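Hypothetical protein PP-LUZ7_gp033 (Pseudomonas phage LUZ7, PDB 3PF6) is of unknown function, a small two-helix phage protein of the DUF6833 family that pairs with a second copy of itself. Local coordinates at residues Q6-P10 and V11-L15. Numbering follows the deposited sequence. Where two conformers were deposited one is given.
Sequences QEVRP and VAQAL
Q13 reaches back across the turn to V8. From CB, directed at the 6-10 segment, the chain runs to CG, which lies 3.8 Å from V8 CG1. A bend at chi2 (-72°) turns the amide over the same methyl: CD sits 3.5 Å from V8 CG1, which lies over the face of the carboxamide, with OE1 and NE2 at about equal range on the two sides of CD. NE2 at the tip donates to V11 O at 3.1 Å in a nearly straight bond (168°); the acceptor lies almost in the amide plane of Q13, although the nitrogen stands above the carbonyl plane of V11. A water accepts from R9 N and, weakly, from the same NE2. Glutamine suits this place because it has length to span the turn, a methylene and a flat amide face for the valine and an N-H for the backbone. The reversal itself is an inverse gamma turn centred on P10, closed by V11 N donating to R9 O at 2.7 Å. Proline fits the centre, since its ring already fixes phi near the required value (-78°), and that ring packs on L52, V55 and M56 of helix 38-58. V8 also touches Y48 of that helix, a buried place that suits valine. From the second subunit, H49 donates through NE2 to V11 O, giving this carbonyl two donors, while N50 OD1 accepts from Q13 N.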
loop_
_atom_site.group_PDB
_atom_site.type_symbol
_atom_site.label_atom_id
_atom_site.label_comp_id
_atom_site.label_asym_id
_atom_site.label_seq_id
_atom_site.Cartn_x
_atom_site.Cartn_y
_atom_site.Cartn_z
ATOM N N GLN A 6 -12.337 1.611 -4.217
ATOM C CA GLN A 6 -13.192 0.481 -3.923
ATOM C C GLN A 6 -12.376 -0.564 -3.193
ATOM O O GLN A 6 -11.146 -0.475 -3.114
ATOM C CB GLN A 6 -13.799 -0.053 -5.210
ATOM C CG GLN A 6 -14.725 0.965 -5.883
ATOM C CD GLN A 6 -15.962 1.295 -5.067
ATOM O OE1 GLN A 6 -16.701 0.392 -4.664
ATOM N NE2 GLN A 6 -16.223 2.604 -4.840
ATOM N N GLU A 7 -13.050 -1.526 -2.570
ATOM C CA GLU A 7 -12.312 -2.582 -1.902
ATOM C C GLU A 7 -11.447 -3.328 -2.940
ATOM O O GLU A 7 -11.913 -3.701 -4.049
ATOM C CB GLU A 7 -13.242 -3.519 -1.124
ATOM C CG GLU A 7 -12.520 -4.526 -0.195
ATOM C CD GLU A 7 -11.849 -3.875 1.007
ATOM O OE1 GLU A 7 -12.090 -2.652 1.172
ATOM O OE2 GLU A 7 -11.113 -4.573 1.809
ATOM N N VAL A 8 -10.191 -3.531 -2.571
ATOM C CA VAL A 8 -9.243 -4.242 -3.387
ATOM C C VAL A 8 -9.015 -5.592 -2.710
ATOM O O VAL A 8 -8.552 -5.652 -1.575
ATOM C CB VAL A 8 -7.922 -3.479 -3.503
ATOM C CG1 VAL A 8 -6.991 -4.176 -4.470
ATOM C CG2 VAL A 8 -8.136 -2.030 -3.999
ATOM N N ARG A 9 -9.323 -6.667 -3.420
ATOM C CA ARG A 9 -9.124 -8.010 -2.896
ATOM C C ARG A 9 -7.644 -8.369 -2.925
ATOM O O ARG A 9 -6.862 -7.813 -3.722
ATOM C CB ARG A 9 -9.945 -9.015 -3.694
ATOM C CG ARG A 9 -11.413 -8.634 -3.812
ATOM C CD ARG A 9 -12.281 -9.762 -4.337
ATOM N NE ARG A 9 -13.697 -9.422 -4.240
ATOM C CZ ARG A 9 -14.468 -8.967 -5.229
ATOM N NH1 ARG A 9 -13.992 -8.799 -6.460
ATOM N NH2 ARG A 9 -15.748 -8.699 -4.980
ATOM N N PRO A 10 -7.229 -9.291 -2.059
ATOM C CA PRO A 10 -5.832 -9.659 -1.936
ATOM C C PRO A 10 -5.340 -10.606 -3.071
ATOM O O PRO A 10 -4.865 -11.727 -2.820
ATOM C CB PRO A 10 -5.783 -10.325 -0.557
ATOM C CG PRO A 10 -7.127 -10.945 -0.446
ATOM C CD PRO A 10 -8.065 -9.963 -1.036
ATOM N N VAL A 11 -5.478 -10.108 -4.294
ATOM C CA VAL A 11 -5.054 -10.740 -5.515
ATOM C C VAL A 11 -4.382 -9.684 -6.383
ATOM O O VAL A 11 -4.565 -8.487 -6.200
ATOM C CB VAL A 11 -6.219 -11.325 -6.306
ATOM C CG1 VAL A 11 -6.945 -12.370 -5.429
ATOM C CG2 VAL A 11 -7.165 -10.235 -6.806
ATOM N N ALA A 12 -3.592 -10.159 -7.333
ATOM C CA ALA A 12 -2.934 -9.270 -8.278
ATOM C C ALA A 12 -3.925 -8.396 -9.036
ATOM O O ALA A 12 -5.013 -8.860 -9.451
ATOM C CB ALA A 12 -2.102 -10.104 -9.254
ATOM N N GLN A 13 -3.526 -7.145 -9.230
ATOM C CA GLN A 13 -4.348 -6.134 -9.866
ATOM C C GLN A 13 -3.720 -5.752 -11.183
ATOM O O GLN A 13 -2.618 -5.237 -11.217
ATOM C CB GLN A 13 -4.482 -4.929 -9.001
ATOM C CG GLN A 13 -5.059 -5.240 -7.607
ATOM C CD GLN A 13 -6.500 -5.571 -7.657
ATOM O OE1 GLN A 13 -7.287 -4.757 -8.172
ATOM N NE2 GLN A 13 -6.895 -6.737 -7.117
ATOM N N ALA A 14 -4.442 -5.977 -12.274
ATOM C CA ALA A 14 -3.930 -5.619 -13.577
ATOM C C ALA A 14 -3.755 -4.122 -13.743
ATOM O O ALA A 14 -4.489 -3.310 -13.162
ATOM C CB ALA A 14 -4.853 -6.153 -14.656
ATOM N N LEU A 15 -2.806 -3.769 -14.604
ATOM C CA LEU A 15 -2.484 -2.400 -14.999
ATOM C C LEU A 15 -1.684 -1.606 -13.964
ATOM O O LEU A 15 -1.452 -0.404 -14.132
ATOM C CB LEU A 15 -3.716 -1.638 -15.520
ATOM C CG LEU A 15 -4.489 -2.264 -16.694
ATOM C CD1 LEU A 15 -5.258 -1.132 -17.440
ATOM C CD2 LEU A 15 -3.645 -3.061 -17.651
HETATM O O HOH W 1 -10.181 -6.585 -6.286
#